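Local coordinates for envelope glycoprotein (Bourbon virus, PDB 5ZKX) that probably drives fusion of the viral and host membranes, as in related gp64-type envelope glycoproteins, and is captured here as a postfusion trimer, at residues Arg153-Gly158 / Gln162-Met167; Val178-Trp183 / Leu191-Val196; Ser344-Ile347 / Lys351-Val354. One frame throughout, in Å; residues are numbered along the deposited sequence.

Contact 1 of 3, residues Arg153-Gly158 / Gln162-Met167; sequences RLVASG and QAVIVM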
loop_
_atom_site.group_PDB
_atom_site.type_symbol
_atom_site.label_atom_id
_atom_site.label_comp_id
_atom_site.label_asym_id
_atom_site.label_seq_id
_atom_site.Cartn_x
_atom_site.Cartn_y
_atom_site.Cartn_z
ATOM N N ARG A 153 -3.462 -5.927 -20.041
ATOM C CA ARG A 153 -2.147 -6.296 -19.538
ATOM C C ARG A 153 -1.455 -7.254 -20.504
ATOM O O ARG A 153 -2.036 -7.714 -21.491
ATOM C CB ARG A 153 -2.252 -6.925 -18.143
ATOM C CG ARG A 153 -2.275 -5.925 -16.986
ATOM C CD ARG A 153 -3.479 -5.018 -17.062
ATOM N NE ARG A 153 -4.002 -4.661 -15.749
ATOM C CZ ARG A 153 -3.695 -3.543 -15.103
ATOM N NH1 ARG A 153 -2.860 -2.667 -15.648
ATOM N NH2 ARG A 153 -4.225 -3.297 -13.913
ATOM N N LEU A 154 -0.195 -7.556 -20.200
ATOM C CA LEU A 154 0.642 -8.399 -21.045
ATOM C C LEU A 154 1.117 -9.615 -20.261
ATOM O O LEU A 154 1.649 -9.479 -19.155
ATOM C CB LEU A 154 1.840 -7.611 -21.581
ATOM C CG LEU A 154 1.554 -6.658 -22.745
ATOM C CD1 LEU A 154 2.600 -5.557 -22.819
ATOM C CD2 LEU A 154 1.484 -7.418 -24.056
ATOM N N VAL A 155 0.921 -10.801 -20.837
ATOM C CA VAL A 155 1.448 -12.038 -20.266
ATOM C C VAL A 155 2.326 -12.717 -21.306
ATOM O O VAL A 155 2.488 -12.206 -22.418
ATOM C CB VAL A 155 0.325 -12.977 -19.796
ATOM C CG1 VAL A 155 -0.387 -12.388 -18.593
ATOM C CG2 VAL A 155 -0.645 -13.250 -20.933
ATOM N N ALA A 156 2.902 -13.868 -20.960
ATOM C CA ALA A 156 3.822 -14.553 -21.862
ATOM C C ALA A 156 3.304 -15.908 -22.325
ATOM O O ALA A 156 3.180 -16.124 -23.533
ATOM C CB ALA A 156 5.191 -14.704 -21.192
ATOM N N SER A 157 2.999 -16.831 -21.410
ATOM C CA SER A 157 2.664 -18.217 -21.749
ATOM C C SER A 157 3.756 -18.894 -22.575
ATOM O O SER A 157 3.502 -19.902 -23.240
ATOM C CB SER A 157 1.320 -18.308 -22.485
ATOM O OG SER A 157 1.307 -19.399 -23.390
ATOM N N GLY A 158 4.973 -18.360 -22.533
ATOM C CA GLY A 158 6.042 -18.782 -23.415
ATOM C C GLY A 158 6.800 -17.569 -23.906
ATOM O O GLY A 158 7.195 -16.722 -23.101
ATOM N N GLN A 162 1.577 -11.421 -24.881
ATOM C CA GLN A 162 0.214 -11.378 -25.397
ATOM C C GLN A 162 -0.653 -10.439 -24.570
ATOM O O GLN A 162 -0.545 -10.394 -23.341
ATOM C CB GLN A 162 -0.421 -12.769 -25.397
ATOM C CG GLN A 162 0.413 -13.837 -26.066
ATOM C CD GLN A 162 0.425 -15.129 -25.278
ATOM O OE1 GLN A 162 0.105 -15.146 -24.088
ATOM N NE2 GLN A 162 0.798 -16.220 -25.936
ATOM N N ALA A 163 -1.526 -9.704 -25.254
ATOM C CA ALA A 163 -2.493 -8.836 -24.597
ATOM C C ALA A 163 -3.648 -9.663 -24.040
ATOM O O ALA A 163 -4.197 -10.522 -24.736
ATOM C CB ALA A 163 -3.018 -7.790 -25.580
ATOM N N VAL A 164 -4.019 -9.398 -22.785
ATOM C CA VAL A 164 -5.076 -10.139 -22.107
ATOM C C VAL A 164 -5.866 -9.201 -21.205
ATOM O O VAL A 164 -5.407 -8.119 -20.830
ATOM C CB VAL A 164 -4.532 -11.315 -21.264
ATOM C CG1 VAL A 164 -3.957 -12.403 -22.156
ATOM C CG2 VAL A 164 -3.495 -10.821 -20.265
ATOM N N ILE A 165 -7.072 -9.638 -20.854
ATOM C CA ILE A 165 -7.865 -9.010 -19.807
ATOM C C ILE A 165 -7.802 -9.902 -18.579
ATOM O O ILE A 165 -8.011 -11.119 -18.674
ATOM C CB ILE A 165 -9.319 -8.789 -20.252
ATOM C CG1 ILE A 165 -9.357 -8.082 -21.606
ATOM C CG2 ILE A 165 -10.073 -7.977 -19.204
ATOM C CD1 ILE A 165 -10.643 -8.290 -22.375
ATOM N N VAL A 166 -7.501 -9.306 -17.430
ATOM C CA VAL A 166 -7.388 -10.031 -16.172
ATOM C C VAL A 166 -8.708 -9.918 -15.427
ATOM O O VAL A 166 -9.231 -8.813 -15.229
ATOM C CB VAL A 166 -6.215 -9.503 -15.325
ATOM C CG1 VAL A 166 -4.894 -9.885 -15.966
ATOM C CG2 VAL A 166 -6.295 -7.994 -15.173
ATOM N N MET A 167 -9.261 -11.059 -15.041
ATOM C CA MET A 167 -10.487 -11.081 -14.268
ATOM C C MET A 167 -10.172 -10.914 -12.786
ATOM O O MET A 167 -9.060 -11.207 -12.341
ATOM C CB MET A 167 -11.238 -12.387 -14.509
ATOM C CG MET A 167 -11.540 -12.674 -15.972
ATOM S SD MET A 167 -12.779 -11.551 -16.645
ATOM C CE MET A 167 -11.898 -10.839 -18.024
#
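Val155 lays its CG2 methyl against Val164. The two side chains cross at about a right angle, and Val155 CG2 lies 3.6 Å from Val164 CG1. The first torsion of Val155 (chi1 -69°) places CG1 opposite the carbonyl carbon and CG2 between it and the backbone N, where CG2 meets the valine across the gap. Val164 has nearly the same rotamer, and its CG2 also packs on the carbonyl oxygen of Arg153.

Four backbone hydrogen bonds hold the two strands together. Arg153 and Val164 form a hydrogen-bonded pair, with Arg153 N to Val164 O at 3.0 Å and Val164 N to Arg153 O at 2.9 Å. Val155 and Gln162 form the next such pair. Its shorter bond, Gln162 N to Val155 O, is 2.7 Å. Leu154 and Ala163 are the non-hydrogen-bonded pair between them.

This is an antiparallel beta hairpin, strand 153-155 with strand 162-166. Strand 172-174 adds on the far side of 162-166 to complete a three-stranded sheet. Arg153, Val155, Gln162 and Val164 share one face of it. Leu154 and Ala163 lie on the other face, where both touch Val37. Leu154 CD2 comes back over the partner backbone, 3.7 Å from Gln162 O.

At the turn, the Gln162 chain bends at chi2 (137°) and brings the flat of its amide up to Ala156 O, which lies over the amide face. Gln162 OE1 is 3.7 Å from Ser157 CB. The amide makes no hydrogen bond to Ala156 O.

At the other end, Val166 CG2 meets the edge of the Arg153 guanidinium, 4.1 Å from Arg153 NE. The Arg153 chain crosses Val166 at about a right angle. Its terminal nitrogens form long, weak ion pairs with Glu415 and Glu421.

Contact 2 of 3, residues Val178-Trp183 / Leu191-Val196; sequences VAETFW and LYSPKV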
loop_
_atom_site.group_PDB
_atom_site.type_symbol
_atom_site.label_atom_id
_atom_site.label_comp_id
_atom_site.label_asym_id
_atom_site.label_seq_id
_atom_site.Cartn_x
_atom_site.Cartn_y
_atom_site.Cartn_z
ATOM N N VAL A 178 -8.181 -9.227 -34.033
ATOM C CA VAL A 178 -8.843 -9.096 -35.325
ATOM C C VAL A 178 -10.022 -8.127 -35.257
ATOM O O VAL A 178 -10.133 -7.220 -36.087
ATOM C CB VAL A 178 -9.291 -10.469 -35.873
ATOM C CG1 VAL A 178 -8.123 -11.163 -36.548
ATOM C CG2 VAL A 178 -9.849 -11.338 -34.760
ATOM N N ALA A 179 -10.914 -8.310 -34.282
ATOM C CA ALA A 179 -12.068 -7.417 -34.167
ATOM C C ALA A 179 -12.710 -7.548 -32.792
ATOM O O ALA A 179 -13.222 -8.618 -32.453
ATOM C CB ALA A 179 -13.087 -7.713 -35.265
ATOM N N GLU A 180 -12.670 -6.465 -32.012
ATOM C CA GLU A 180 -13.677 -6.149 -30.993
ATOM C C GLU A 180 -14.028 -7.357 -30.121
ATOM O O GLU A 180 -15.117 -7.924 -30.209
ATOM C CB GLU A 180 -14.933 -5.576 -31.655
ATOM C CG GLU A 180 -14.959 -4.065 -31.715
ATOM C CD GLU A 180 -16.353 -3.519 -31.932
ATOM O OE1 GLU A 180 -16.588 -2.333 -31.621
ATOM O OE2 GLU A 180 -17.215 -4.279 -32.416
ATOM N N THR A 181 -13.060 -7.766 -29.305
ATOM C CA THR A 181 -13.259 -8.908 -28.417
ATOM C C THR A 181 -14.555 -8.776 -27.620
ATOM O O THR A 181 -14.758 -7.805 -26.884
ATOM C CB THR A 181 -12.059 -9.067 -27.474
ATOM O OG1 THR A 181 -12.314 -10.119 -26.535
ATOM C CG2 THR A 181 -11.786 -7.788 -26.723
ATOM N N PHE A 182 -15.437 -9.760 -27.798
ATOM C CA PHE A 182 -16.743 -9.815 -27.157
ATOM C C PHE A 182 -16.916 -11.183 -26.512
ATOM O O PHE A 182 -16.423 -12.189 -27.028
ATOM C CB PHE A 182 -17.866 -9.557 -28.181
ATOM C CG PHE A 182 -19.240 -9.949 -27.701
ATOM C CD1 PHE A 182 -20.008 -9.063 -26.961
ATOM C CD2 PHE A 182 -19.774 -11.191 -28.011
ATOM C CE1 PHE A 182 -21.271 -9.414 -26.524
ATOM C CE2 PHE A 182 -21.036 -11.547 -27.577
ATOM C CZ PHE A 182 -21.786 -10.656 -26.833
ATOM N N TRP A 183 -17.612 -11.219 -25.376
ATOM C CA TRP A 183 -17.910 -12.492 -24.735
ATOM C C TRP A 183 -19.064 -12.319 -23.758
ATOM O O TRP A 183 -19.501 -11.204 -23.460
ATOM C CB TRP A 183 -16.672 -13.081 -24.043
ATOM C CG TRP A 183 -16.356 -12.524 -22.690
ATOM C CD1 TRP A 183 -16.779 -13.005 -21.488
ATOM C CD2 TRP A 183 -15.516 -11.401 -22.400
ATOM N NE1 TRP A 183 -16.265 -12.245 -20.465
ATOM C CE2 TRP A 183 -15.487 -11.253 -20.998
ATOM C CE3 TRP A 183 -14.790 -10.503 -23.189
ATOM C CZ2 TRP A 183 -14.763 -10.243 -20.370
ATOM C CZ3 TRP A 183 -14.072 -9.500 -22.564
ATOM C CH2 TRP A 183 -14.064 -9.378 -21.168
ATOM N N LEU A 191 -17.901 -6.155 -24.088
ATOM C CA LEU A 191 -17.375 -5.764 -25.388
ATOM C C LEU A 191 -16.241 -4.770 -25.194
ATOM O O LEU A 191 -16.419 -3.735 -24.541
ATOM C CB LEU A 191 -18.467 -5.151 -26.265
ATOM C CG LEU A 191 -18.006 -4.678 -27.640
ATOM C CD1 LEU A 191 -17.698 -5.865 -28.541
ATOM C CD2 LEU A 191 -19.053 -3.770 -28.265
ATOM N N TYR A 192 -15.080 -5.084 -25.762
ATOM C CA TYR A 192 -13.896 -4.237 -25.682
ATOM C C TYR A 192 -13.501 -3.832 -27.094
ATOM O O TYR A 192 -13.175 -4.691 -27.921
ATOM C CB TYR A 192 -12.755 -4.972 -24.978
ATOM C CG TYR A 192 -11.427 -4.257 -25.009
ATOM C CD1 TYR A 192 -10.377 -4.745 -25.770
ATOM C CD2 TYR A 192 -11.218 -3.105 -24.268
ATOM C CE1 TYR A 192 -9.161 -4.105 -25.800
ATOM C CE2 TYR A 192 -10.000 -2.457 -24.289
ATOM C CZ TYR A 192 -8.975 -2.963 -25.059
ATOM O OH TYR A 192 -7.755 -2.330 -25.093
ATOM N N SER A 193 -13.532 -2.530 -27.369
ATOM C CA SER A 193 -13.320 -2.001 -28.715
ATOM C C SER A 193 -12.185 -0.986 -28.694
ATOM O O SER A 193 -12.407 0.206 -28.446
ATOM C CB SER A 193 -14.601 -1.373 -29.264
ATOM O OG SER A 193 -15.692 -2.275 -29.182
ATOM N N PRO A 194 -10.957 -1.421 -28.956
ATOM C CA PRO A 194 -9.829 -0.491 -29.017
ATOM C C PRO A 194 -9.683 0.141 -30.396
ATOM O O PRO A 194 -10.156 -0.379 -31.410
ATOM C CB PRO A 194 -8.630 -1.392 -28.702
ATOM C CG PRO A 194 -9.023 -2.710 -29.286
ATOM C CD PRO A 194 -10.528 -2.821 -29.129
ATOM N N LYS A 195 -9.004 1.293 -30.412
ATOM C CA LYS A 195 -8.777 1.999 -31.671
ATOM C C LYS A 195 -7.924 1.164 -32.616
ATOM O O LYS A 195 -8.282 0.963 -33.783
ATOM C CB LYS A 195 -8.122 3.355 -31.407
ATOM C CG LYS A 195 -8.625 4.055 -30.156
ATOM C CD LYS A 195 -9.422 5.302 -30.498
ATOM C CE LYS A 195 -9.974 5.964 -29.241
ATOM N NZ LYS A 195 -8.939 6.085 -28.172
ATOM N N VAL A 196 -6.793 0.667 -32.130
ATOM C CA VAL A 196 -5.922 -0.193 -32.919
ATOM C C VAL A 196 -5.767 -1.523 -32.196
ATOM O O VAL A 196 -5.880 -1.607 -30.967
ATOM C CB VAL A 196 -4.552 0.467 -33.179
ATOM C CG1 VAL A 196 -3.649 0.333 -31.963
ATOM C CG2 VAL A 196 -3.903 -0.132 -34.416
#
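Leu191 reaches across to Glu180 and Phe182 with one methyl. Leu191 CD1 is 3.7 Å from Phe182 CB and equally far from Glu180 O. CG is anti to the backbone N (chi1 179°), which helps carry the branch over the partner strand. Phe182 and Leu191 form the non-hydrogen-bonded pair of an antiparallel beta hairpin, and their side chains share a face.

Glu180 makes the polar contact. Its chain is extended beyond CG and runs past Ser193. Ser193 OG donates to Glu180 OE1 at 2.6 Å, a short bond. The hydroxyl meets the carboxylate from above its plane, about 50° out. Glu180 OE2 forms a salt bridge with Lys83, so the carboxylate is held by both oxygens. Lys83 probably helps to keep the carboxylate ionised.

Tyr192 is joined by backbone and by side chain. Tyr192 N bonds to Thr181 O at 3.0 Å, nearly straight. Thr181 CG2 then packs 3.5 Å from Tyr192 CB and touches the ring edge at CD1, close to the ring plane.

The hairpin is part of a larger antiparallel sheet, in which strand 188-192 lies between strands 182-185 and 44-58. Helix 79-88 covers the face that carries Leu191 and Phe182; its Lys79 touches both of these and Glu180, and its Lys83 touches Leu191 and pairs with Glu180. Tyr192 packs on Phe44 of strand 44-58.

Contact 3 of 3, residues Ser344-Ile347 / Lys351-Val354; sequences SKFI and KFMV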
loop_
_atom_site.group_PDB
_atom_site.type_symbol
_atom_site.label_atom_id
_atom_site.label_comp_id
_atom_site.label_asym_id
_atom_site.label_seq_id
_atom_site.Cartn_x
_atom_site.Cartn_y
_atom_site.Cartn_z
ATOM N N SER A 344 50.915 39.603 4.449
ATOM C CA SER A 344 50.835 39.042 5.787
ATOM C C SER A 344 52.187 39.125 6.486
ATOM O O SER A 344 53.238 39.140 5.841
ATOM C CB SER A 344 50.373 37.582 5.746
ATOM O OG SER A 344 51.433 36.723 5.366
ATOM N N LYS A 345 52.142 39.177 7.818
ATOM C CA LYS A 345 53.348 39.178 8.643
ATOM C C LYS A 345 52.986 38.548 9.980
ATOM O O LYS A 345 52.177 39.104 10.728
ATOM C CB LYS A 345 53.896 40.592 8.829
ATOM C CG LYS A 345 55.241 40.656 9.548
ATOM C CD LYS A 345 55.999 41.933 9.207
ATOM C CE LYS A 345 57.328 42.011 9.947
ATOM N NZ LYS A 345 58.166 40.798 9.732
ATOM N N PHE A 346 53.583 37.397 10.279
ATOM C CA PHE A 346 53.228 36.643 11.473
ATOM C C PHE A 346 53.949 37.193 12.698
ATOM O O PHE A 346 55.167 37.395 12.677
ATOM C CB PHE A 346 53.555 35.163 11.286
ATOM C CG PHE A 346 52.541 34.420 10.469
ATOM C CD1 PHE A 346 51.641 33.560 11.076
ATOM C CD2 PHE A 346 52.487 34.581 9.091
ATOM C CE1 PHE A 346 50.706 32.874 10.328
ATOM C CE2 PHE A 346 51.555 33.898 8.334
ATOM C CZ PHE A 346 50.662 33.043 8.954
ATOM N N ILE A 347 53.187 37.442 13.762
ATOM C CA ILE A 347 53.746 37.860 15.043
ATOM C C ILE A 347 53.892 36.640 15.938
ATOM O O ILE A 347 54.236 36.752 17.121
ATOM C CB ILE A 347 52.872 38.930 15.710
ATOM C CG1 ILE A 347 51.553 38.318 16.182
ATOM C CG2 ILE A 347 52.641 40.089 14.760
ATOM C CD1 ILE A 347 50.821 39.167 17.200
ATOM N N LYS A 351 49.734 33.462 14.732
ATOM C CA LYS A 351 49.103 34.773 14.676
ATOM C C LYS A 351 49.853 35.669 13.703
ATOM O O LYS A 351 51.087 35.660 13.668
ATOM C CB LYS A 351 49.061 35.420 16.063
ATOM C CG LYS A 351 48.857 34.426 17.196
ATOM C CD LYS A 351 48.957 35.098 18.553
ATOM C CE LYS A 351 47.774 36.019 18.799
ATOM N NZ LYS A 351 47.687 36.438 20.225
ATOM N N PHE A 352 49.106 36.439 12.912
ATOM C CA PHE A 352 49.701 37.316 11.913
ATOM C C PHE A 352 48.927 38.624 11.828
ATOM O O PHE A 352 47.757 38.710 12.207
ATOM C CB PHE A 352 49.761 36.649 10.523
ATOM C CG PHE A 352 48.417 36.244 9.970
ATOM C CD1 PHE A 352 47.999 34.926 10.033
ATOM C CD2 PHE A 352 47.586 37.169 9.360
ATOM C CE1 PHE A 352 46.770 34.543 9.525
ATOM C CE2 PHE A 352 46.358 36.792 8.849
ATOM C CZ PHE A 352 45.950 35.476 8.931
ATOM N N MET A 353 49.604 39.644 11.306
ATOM C CA MET A 353 49.006 40.932 10.994
ATOM C C MET A 353 48.904 41.100 9.484
ATOM O O MET A 353 49.537 40.380 8.709
ATOM C CB MET A 353 49.819 42.088 11.587
ATOM C CG MET A 353 50.181 41.918 13.044
ATOM S SD MET A 353 48.782 42.144 14.151
ATOM C CE MET A 353 48.558 43.914 14.110
ATOM N N VAL A 354 48.107 42.081 9.073
ATOM C CA VAL A 354 47.738 42.260 7.676
ATOM C C VAL A 354 47.992 43.706 7.274
ATOM O O VAL A 354 47.603 44.633 7.992
ATOM C CB VAL A 354 46.266 41.876 7.438
ATOM C CG1 VAL A 354 45.694 42.638 6.257
ATOM C CG2 VAL A 354 46.144 40.371 7.237
#
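Phe346 and Phe352 meet as the main aromatic contact. Their side chains lie side by side and point the same way. The Phe352 CB sits over the centre of the Phe346 ring in a CH-pi contact, 3.5 Å from the centroid. The two rings themselves are oblique, with planes at 59° and centroids 4.9 Å apart. Phe352 CD1 comes within 3.4 Å of Phe346 CE1, over the Phe346 face. Phe352 takes the rotamer with CG between the backbone N and the carbonyl carbon (chi1 60°), which brings its CD1 atom over the Phe346 ring.

The aliphatic contacts lie nearer the turn. Ile347 CG2 packs on Met353 CG at 3.5 Å, and the two side chains cross obliquely. Ile347 CG1 touches Lys351 CB at 3.8 Å.

The backbones pair as antiparallel strands. Lys345 and Met353 form the hydrogen-bonded pair. Met353 N to Lys345 O is the shorter bond at 2.7 Å and is almost straight at the hydrogen (173°). Lys345 N to Met353 O is longer, at 3.0 Å. At the turn, Ile347 N makes a weak bond to Lys351 O. Ser344 and Val354 form a non-hydrogen-bonded pair, as do Phe346 and Phe352.

Neighbours pack on the face that carries the two rings. Lys328, near the end of helix 284-329, makes a cation-pi contact with Phe346, and Ile334 of helix 333-338 touches Phe352. Phe352 also meets Phe15 of the second subunit and packs on Ile396 of the third.

The motif is a short two-stranded beta hairpin packed against the C-terminal end of the long helix 284-329, joined to both other chains of the postfusion trimer.

How the contacts relate
From the N terminus the three contacts follow in series, with none nested or crossed. Contact 1 closes the short loop after strand 153-155. Contact 2 closes the hairpin of strands 182-185 and 188-192 soon afterwards. These two are neighbours, with centres about 15 Å apart. Ile165 and Met167 of contact 1 pack on the Trp183 ring of contact 2, which ties the three-stranded sheet to the larger antiparallel one. The chain then runs through the long helix 284-329 before contact 3 closes the 344-354 hairpin. The centre of contact 3 lies about 79 Å from that of contact 1 and about 87 Å from that of contact 2, toward one end of the molecule, the others nearer its middle.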